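Local coordinates for sigma regulatory family protein-PP2C phosphatase (PDB 6MAB) that probably senses TCA-cycle intermediates through its periplasmic sensor domain and is likely to pass the signal to a cytoplasmic PP2C-type phosphatase domain, at residues A[72-77]-A[147-152]; A[33-38]-A[111-116]. All blocks are in the same frame, centred on the assembly; numbering follows the deposited sequence.

Contact 1: residues A[72-77]-A[147-152]; sequences YKEISL and YTLSDT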
ATOM      1  N   TYR A  72      -1.728   3.584  16.424  1.00 26.48           N
ATOM      2  CA  TYR A  72      -0.846   2.935  15.468  1.00 21.49           C
ATOM      3  C   TYR A  72      -0.717   1.468  15.828  1.00 25.61           C
ATOM      4  O   TYR A  72      -0.727   1.108  17.007  1.00 28.31           O
ATOM      5  CB  TYR A  72       0.533   3.585  15.467  1.00 22.83           C
ATOM      6  CG  TYR A  72       0.503   4.953  14.864  1.00 26.30           C
ATOM      7  CD1 TYR A  72       0.639   5.118  13.499  1.00 29.59           C
ATOM      8  CD2 TYR A  72       0.287   6.075  15.643  1.00 36.11           C
ATOM      9  CE1 TYR A  72       0.596   6.363  12.926  1.00 29.39           C
ATOM     10  CE2 TYR A  72       0.249   7.337  15.072  1.00 32.14           C
ATOM     11  CZ  TYR A  72       0.404   7.465  13.715  1.00 30.33           C
ATOM     12  OH  TYR A  72       0.340   8.691  13.111  1.00 34.34           O
ATOM     13  N   LYS A  73      -0.603   0.611  14.814  1.00 23.79           N
ATOM     14  CA  LYS A  73      -0.198  -0.753  15.114  1.00 26.38           C
ATOM     15  C   LYS A  73       1.226  -0.774  15.646  1.00 25.76           C
ATOM     16  O   LYS A  73       1.546  -1.574  16.530  1.00 27.37           O
ATOM     17  CB  LYS A  73      -0.335  -1.636  13.875  1.00 23.59           C
ATOM     18  CG  LYS A  73       0.186  -3.064  14.101  1.00 35.32           C
ATOM     19  CD  LYS A  73       0.034  -3.946  12.865  1.00 36.42           C
ATOM     20  CE  LYS A  73       0.492  -5.371  13.151  1.00 41.77           C
ATOM     21  NZ  LYS A  73      -0.623  -6.167  13.703  1.00 44.21           N
ATOM     22  N   GLU A  74       2.075   0.119  15.146  1.00 21.80           N
ATOM     23  CA  GLU A  74       3.457   0.207  15.590  1.00 24.81           C
ATOM     24  C   GLU A  74       4.002   1.574  15.241  1.00 21.66           C
ATOM     25  O   GLU A  74       3.828   2.044  14.113  1.00 22.85           O
ATOM     26  CB  GLU A  74       4.328  -0.870  14.915  1.00 24.78           C
ATOM     27  CG  GLU A  74       5.814  -0.827  15.295  1.00 30.47           C
ATOM     28  CD  GLU A  74       6.616  -1.966  14.664  1.00 31.67           C
ATOM     29  OE1 GLU A  74       6.007  -3.021  14.416  1.00 30.58           O
ATOM     30  OE2 GLU A  74       7.838  -1.808  14.414  1.00 23.65           O
ATOM     31  N   ILE A  75       4.685   2.195  16.190  1.00 20.12           N
ATOM     32  CA  ILE A  75       5.618   3.258  15.864  1.00 18.93           C
ATOM     33  C   ILE A  75       6.962   2.913  16.498  1.00 19.60           C
ATOM     34  O   ILE A  75       7.030   2.609  17.694  1.00 25.66           O
ATOM     35  CB  ILE A  75       5.100   4.633  16.327  1.00 20.39           C
ATOM     36  CG1 ILE A  75       6.149   5.685  16.045  1.00 22.80           C
ATOM     37  CG2 ILE A  75       4.762   4.616  17.797  1.00 32.59           C
ATOM     38  CD1 ILE A  75       5.582   7.079  16.083  1.00 31.99           C
ATOM     39  N   SER A  76       8.025   2.909  15.678  1.00 22.56           N
ATOM     40  CA  SER A  76       9.347   2.456  16.100  1.00 23.24           C
ATOM     41  C   SER A  76      10.441   3.417  15.652  1.00 17.98           C
ATOM     42  O   SER A  76      10.416   3.924  14.534  1.00 21.20           O
ATOM     43  CB  SER A  76       9.665   1.065  15.528  1.00 22.62           C
ATOM     44  OG  SER A  76       8.804   0.087  16.074  1.00 23.13           O
ATOM     45  N   LEU A  77      11.408   3.627  16.540  1.00 22.57           N
ATOM     46  CA  LEU A  77      12.672   4.254  16.204  1.00 23.47           C
ATOM     47  C   LEU A  77      13.667   3.157  15.892  1.00 22.90           C
ATOM     48  O   LEU A  77      13.969   2.319  16.759  1.00 25.00           O
ATOM     49  CB  LEU A  77      13.197   5.097  17.353  1.00 24.35           C
ATOM     50  CG  LEU A  77      12.609   6.443  17.697  1.00 38.21           C
ATOM     51  CD1 LEU A  77      13.405   6.977  18.894  1.00 34.93           C
ATOM     52  CD2 LEU A  77      12.701   7.372  16.491  1.00 37.26           C
ATOM     53  N   TYR A 147       9.647   4.456  11.849  1.00 16.62           N
ATOM     54  CA  TYR A 147       8.894   3.417  11.174  1.00 16.63           C
ATOM     55  C   TYR A 147       7.506   3.328  11.806  1.00 20.09           C
ATOM     56  O   TYR A 147       7.395   3.117  13.015  1.00 18.60           O
ATOM     57  CB  TYR A 147       9.673   2.115  11.336  1.00 16.22           C
ATOM     58  CG  TYR A 147       9.070   0.858  10.746  1.00 16.78           C
ATOM     59  CD1 TYR A 147       8.134   0.126  11.445  1.00 18.11           C
ATOM     60  CD2 TYR A 147       9.494   0.378   9.513  1.00 18.62           C
ATOM     61  CE1 TYR A 147       7.597  -1.061  10.910  1.00 17.60           C
ATOM     62  CE2 TYR A 147       8.964  -0.800   8.975  1.00 18.76           C
ATOM     63  CZ  TYR A 147       8.028  -1.509   9.684  1.00 18.44           C
ATOM     64  OH  TYR A 147       7.506  -2.685   9.175  1.00 22.91           O
ATOM     65  N   THR A 148       6.452   3.509  11.004  1.00 16.36           N
ATOM     66  CA  THR A 148       5.090   3.392  11.515  1.00 16.11           C
ATOM     67  C   THR A 148       4.252   2.461  10.641  1.00 17.62           C
ATOM     68  O   THR A 148       4.419   2.384   9.410  1.00 17.15           O
ATOM     69  CB  THR A 148       4.376   4.739  11.663  1.00 20.03           C
ATOM     70  OG1 THR A 148       4.349   5.406  10.416  1.00 21.12           O
ATOM     71  CG2 THR A 148       5.077   5.621  12.685  1.00 21.67           C
ATOM     72  N   LEU A 149       3.367   1.732  11.325  1.00 17.76           N
ATOM     73  CA  LEU A 149       2.365   0.854  10.732  1.00 15.95           C
ATOM     74  C   LEU A 149       0.987   1.290  11.211  1.00 19.51           C
ATOM     75  O   LEU A 149       0.754   1.385  12.421  1.00 18.90           O
ATOM     76  CB  LEU A 149       2.600  -0.602  11.138  1.00 17.55           C
ATOM     77  CG  LEU A 149       3.948  -1.240  10.828  1.00 17.96           C
ATOM     78  CD1 LEU A 149       3.994  -2.661  11.393  1.00 20.70           C
ATOM     79  CD2 LEU A 149       4.254  -1.255   9.329  1.00 17.80           C
ATOM     80  N   SER A 150       0.089   1.553  10.266  1.00 15.94           N
ATOM     81  CA  SER A 150      -1.271   2.002  10.531  1.00 20.37           C
ATOM     82  C   SER A 150      -2.271   1.120   9.774  1.00 21.33           C
ATOM     83  O   SER A 150      -2.121   0.890   8.564  1.00 20.35           O
ATOM     84  CB  SER A 150      -1.399   3.503  10.110  1.00 24.64           C
ATOM     85  OG  SER A 150      -2.737   3.919   9.991  1.00 45.64           O
ATOM     86  N   ASP A 151      -3.287   0.611  10.481  1.00 20.28           N
ATOM     87  CA  ASP A 151      -4.324  -0.165   9.807  1.00 18.46           C
ATOM     88  C   ASP A 151      -5.093   0.751   8.861  1.00 19.90           C
ATOM     89  O   ASP A 151      -5.590   1.804   9.277  1.00 22.86           O
ATOM     90  CB  ASP A 151      -5.261  -0.789  10.828  1.00 24.82           C
ATOM     91  CG  ASP A 151      -6.106  -1.904  10.250  1.00 26.40           C
ATOM     92  OD1 ASP A 151      -6.454  -1.848   9.060  1.00 21.20           O
ATOM     93  OD2 ASP A 151      -6.436  -2.849  11.010  1.00 24.53           O
ATOM     94  N   THR A 152      -5.174   0.374   7.587  1.00 20.29           N
ATOM     95  CA  THR A 152      -5.862   1.190   6.599  1.00 18.83           C
ATOM     96  C   THR A 152      -7.347   0.880   6.459  1.00 18.49           C
ATOM     97  O   THR A 152      -7.986   1.433   5.558  1.00 19.99           O
ATOM     98  CB  THR A 152      -5.204   1.052   5.235  1.00 20.64           C
ATOM     99  OG1 THR A 152      -5.384  -0.283   4.742  1.00 24.19           O
ATOM    100  CG2 THR A 152      -3.726   1.394   5.327  1.00 26.29           C
TER
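Tyr72 meets the neighbouring strand just before its own strand begins, with the edge of its ring, near the ring plane, turned to Leu149 O. Tyr72 CD1 also reaches Thr148 CB at 4.2 Å, while Ile38 of helix 35-45 packs on the same side chain. At the next two residues a classic beta bulge forms: Lys73 and Glu74 both face Leu149, whose O takes a weak bond from Lys73 N and a straighter one from Glu74 N (3.3 Å). The long aliphatic part of a lysine suits this place, since Lys73 CB packs on Leu149 CB while the ammonium end is carried away. From Glu74 onward the pairing is regular and antiparallel; Leu149 N gives Glu74 O a 2.8 Å bond, nearly straight at 167°. Glu74 stretches out fully, CG anti to the backbone N (chi1 178°), alongside Leu149, with Glu74 OE1 3.6 Å from Leu149 CD1. Its carboxylate meets the Tyr147 ring obliquely, the planes 41° apart and Glu74 OE2 3.6 Å from Tyr147 CD1. Ile75 lies on the other face, its CG1 3.5 Å from Thr148 CG2; these beta-branched residues, well suited to a strand, meet Phe42 and Ile38 of helix 35-45. Ser76 closes the register, its backbone N and O both bonded to Tyr147, and its OG donates to Glu74 OE2 at 2.7 Å. Outside the pair, Arg93 salt-bridges Glu74 OE1 and Tyr101 OH bonds OE2. So surrounded, buried Glu74 is probably kept ionised, and this mixed polar and aromatic face may belong to the ligand-binding side, as in Cache-type sensors.

Contact 2: residues A[33-38]-A[111-116]; sequences PLNIDI and QPFLAT
Asn35, the first residue of helix 35-45, lays its side chain across the ring of Phe113 on the edge strand 113-119. Its CB sits over one ring face, 4.1 Å from the centroid of Phe113, a CH-pi contact. Farther out, Asn35 CG comes within 3.3 Å of Phe113 CD1, and the amide is tilted 31° from the ring. Phe113 reaches this position because CG lies between its own backbone N and carbonyl carbon (chi1 65°), which swings the ring back toward the helix start. Asn35, with CG beside its backbone N, sends ND2 to Leu114 O, a 3.0 Å bond that approaches from 54° above the carbonyl plane and misses the lone pairs. The amide nitrogen also bonds Thr132 OG1 on the adjacent strand, so its two partners fix the rotation of the amide group. This is the edge of the five-stranded antiparallel sheet of the first module, with order 2-1-5-4-3, as in the PAS-like modules of double-Cache sensors; the turn after the long helix 2-31 leads into a shorter helix laid against that sheet. Asparagine suits the place because a short amide can both cover an aromatic face and donate to the strand. Asn35 OD1, by contrast, is buried without a polar partner, and rests 3.7 Å from Ala115 CB. A small residue fits at Ala115, since its CB also abuts Pro33 CB at 3.8 Å, where the rigid proline ring of the inter-helix turn lies against the strand.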
ATOM      1  N   PRO A  33       0.367   9.470   2.947  1.00 17.33           N
ATOM      2  CA  PRO A  33       1.765   9.899   3.119  1.00 18.63           C
ATOM      3  C   PRO A  33       1.911  11.099   4.050  1.00 18.32           C
ATOM      4  O   PRO A  33       2.365  12.186   3.654  1.00 20.70           O
ATOM      5  CB  PRO A  33       2.182  10.197   1.675  1.00 23.87           C
ATOM      6  CG  PRO A  33       0.938  10.786   1.061  1.00 25.13           C
ATOM      7  CD  PRO A  33      -0.199   9.989   1.684  1.00 19.68           C
ATOM      8  N   LEU A  34       1.545  10.887   5.314  1.00 19.92           N
ATOM      9  CA  LEU A  34       1.581  11.907   6.363  1.00 20.92           C
ATOM     10  C   LEU A  34       2.863  11.843   7.203  1.00 15.71           C
ATOM     11  O   LEU A  34       2.864  12.255   8.381  1.00 16.94           O
ATOM     12  CB  LEU A  34       0.353  11.766   7.246  1.00 22.01           C
ATOM     13  CG  LEU A  34      -0.984  11.891   6.497  1.00 29.46           C
ATOM     14  CD1 LEU A  34      -2.153  11.749   7.469  1.00 30.65           C
ATOM     15  CD2 LEU A  34      -1.073  13.202   5.713  1.00 33.66           C
ATOM     16  N   ASN A  35       3.960  11.413   6.570  1.00 17.57           N
ATOM     17  CA  ASN A  35       5.251  11.269   7.226  1.00 16.06           C
ATOM     18  C   ASN A  35       5.675  12.532   7.960  1.00 15.81           C
ATOM     19  O   ASN A  35       6.139  12.463   9.103  1.00 17.42           O
ATOM     20  CB  ASN A  35       6.295  10.884   6.201  1.00 14.03           C
ATOM     21  CG  ASN A  35       5.945   9.588   5.474  1.00 17.75           C
ATOM     22  OD1 ASN A  35       4.953   9.526   4.737  1.00 17.07           O
ATOM     23  ND2 ASN A  35       6.762   8.552   5.680  1.00 16.21           N
ATOM     24  N   ILE A  36       5.565  13.694   7.305  1.00 16.57           N
ATOM     25  CA  ILE A  36       6.046  14.919   7.923  1.00 15.50           C
ATOM     26  C   ILE A  36       5.319  15.171   9.231  1.00 18.00           C
ATOM     27  O   ILE A  36       5.936  15.536  10.243  1.00 18.49           O
ATOM     28  CB  ILE A  36       5.886  16.099   6.957  1.00 19.10           C
ATOM     29  CG1 ILE A  36       6.918  15.975   5.842  1.00 24.31           C
ATOM     30  CG2 ILE A  36       6.064  17.422   7.711  1.00 27.88           C
ATOM     31  CD1 ILE A  36       6.853  17.169   4.836  1.00 27.46           C
ATOM     32  N   ASP A  37       3.990  15.032   9.218  1.00 20.45           N
ATOM     33  CA  ASP A  37       3.200  15.339  10.406  1.00 19.09           C
ATOM     34  C   ASP A  37       3.491  14.350  11.528  1.00 17.89           C
ATOM     35  O   ASP A  37       3.532  14.734  12.702  1.00 18.38           O
ATOM     36  CB  ASP A  37       1.703  15.351  10.075  1.00 19.37           C
ATOM     37  CG  ASP A  37       1.279  16.576   9.279  1.00 34.48           C
ATOM     38  OD1 ASP A  37       2.037  17.561   9.267  1.00 36.53           O
ATOM     39  OD2 ASP A  37       0.181  16.544   8.679  1.00 43.94           O
ATOM     40  N   ILE A  38       3.687  13.066  11.186  1.00 17.86           N
ATOM     41  CA  ILE A  38       4.013  12.061  12.186  1.00 15.09           C
ATOM     42  C   ILE A  38       5.383  12.322  12.804  1.00 19.50           C
ATOM     43  O   ILE A  38       5.539  12.241  14.028  1.00 19.64           O
ATOM     44  CB  ILE A  38       3.925  10.659  11.555  1.00 16.65           C
ATOM     45  CG1 ILE A  38       2.471  10.354  11.205  1.00 19.97           C
ATOM     46  CG2 ILE A  38       4.452   9.610  12.522  1.00 21.84           C
ATOM     47  CD1 ILE A  38       2.324   9.151  10.315  1.00 21.49           C
ATOM     48  N   GLN A 111      16.491   9.583   0.040  1.00 28.90           N
ATOM     49  CA  GLN A 111      15.113  10.016   0.037  1.00 29.62           C
ATOM     50  C   GLN A 111      14.710  10.495   1.422  1.00 25.20           C
ATOM     51  O   GLN A 111      15.204   9.991   2.433  1.00 26.89           O
ATOM     52  CB  GLN A 111      14.161   8.900  -0.398  1.00 32.03           C
ATOM     53  CG  GLN A 111      14.216   8.627  -1.887  1.00 38.10           C
ATOM     54  CD  GLN A 111      13.588   9.752  -2.704  1.00 48.06           C
ATOM     55  OE1 GLN A 111      14.288  10.554  -3.325  1.00 49.64           O
ATOM     56  NE2 GLN A 111      12.258   9.810  -2.706  1.00 46.38           N
ATOM     57  N   PRO A 112      13.806  11.462   1.507  1.00 21.61           N
ATOM     58  CA  PRO A 112      13.392  11.911   2.841  1.00 21.43           C
ATOM     59  C   PRO A 112      12.515  10.902   3.541  1.00 18.83           C
ATOM     60  O   PRO A 112      12.633  10.726   4.763  1.00 19.71           O
ATOM     61  CB  PRO A 112      12.639  13.213   2.561  1.00 28.65           C
ATOM     62  CG  PRO A 112      12.188  13.078   1.134  1.00 28.38           C
ATOM     63  CD  PRO A 112      13.257  12.302   0.434  1.00 24.61           C
ATOM     64  N   PHE A 113      11.614  10.256   2.808  1.00 17.51           N
ATOM     65  CA  PHE A 113      10.662   9.334   3.407  1.00 15.89           C
ATOM     66  C   PHE A 113      10.029   8.504   2.298  1.00 18.16           C
ATOM     67  O   PHE A 113      10.165   8.802   1.106  1.00 19.76           O
ATOM     68  CB  PHE A 113       9.548  10.066   4.190  1.00 17.57           C
ATOM     69  CG  PHE A 113       8.665  10.902   3.325  1.00 18.17           C
ATOM     70  CD1 PHE A 113       7.539  10.359   2.746  1.00 16.99           C
ATOM     71  CD2 PHE A 113       8.946  12.242   3.111  1.00 23.98           C
ATOM     72  CE1 PHE A 113       6.708  11.135   1.931  1.00 22.67           C
ATOM     73  CE2 PHE A 113       8.117  13.026   2.305  1.00 30.65           C
ATOM     74  CZ  PHE A 113       7.017  12.477   1.716  1.00 24.39           C
ATOM     75  N   LEU A 114       9.305   7.472   2.717  1.00 17.68           N
ATOM     76  CA  LEU A 114       8.423   6.763   1.805  1.00 20.54           C
ATOM     77  C   LEU A 114       7.146   6.386   2.535  1.00 17.08           C
ATOM     78  O   LEU A 114       7.103   6.280   3.768  1.00 17.45           O
ATOM     79  CB  LEU A 114       9.076   5.516   1.204  1.00 19.75           C
ATOM     80  CG  LEU A 114       9.487   4.389   2.143  1.00 23.37           C
ATOM     81  CD1 LEU A 114       8.336   3.478   2.569  1.00 27.17           C
ATOM     82  CD2 LEU A 114      10.590   3.563   1.433  1.00 26.23           C
ATOM     83  N   ALA A 115       6.104   6.160   1.747  1.00 16.75           N
ATOM     84  CA  ALA A 115       4.830   5.671   2.257  1.00 18.74           C
ATOM     85  C   ALA A 115       4.297   4.641   1.277  1.00 18.68           C
ATOM     86  O   ALA A 115       4.257   4.897   0.073  1.00 20.77           O
ATOM     87  CB  ALA A 115       3.827   6.809   2.433  1.00 19.97           C
ATOM     88  N   THR A 116       3.901   3.479   1.773  1.00 17.62           N
ATOM     89  CA  THR A 116       3.399   2.448   0.877  1.00 20.38           C
ATOM     90  C   THR A 116       2.392   1.598   1.632  1.00 19.88           C
ATOM     91  O   THR A 116       2.103   1.843   2.800  1.00 19.93           O
ATOM     92  CB  THR A 116       4.551   1.646   0.293  1.00 23.13           C
ATOM     93  OG1 THR A 116       4.068   0.806  -0.761  1.00 28.31           O
ATOM     94  CG2 THR A 116       5.280   0.839   1.354  1.00 24.83           C
TER

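Both contacts reach the same five-stranded sheet, contact 1 as a strand pair within it and contact 2 as a helix start packed on its edge strand; their centres are about 12 Å apart, and strand 126-135 lies between strands 142-151 and 113-119. Helix 35-45 joins them: it starts at contact 2 and, one turn on, Ile38 reaches contact 1, Ile38 CG1 3.3 Å from Tyr72 OH and Ile38 CG2 4.0 Å from Thr148 CG2. Leu130 of the intervening strand touches Asn35, Ala115 and Thr148, and so is common to both contacts beneath the helix. Glu74 and Tyr147 look the other way, toward Tyr101; if a ligand binds there, as in related sensors, contact 2 would lie across the sheet from it.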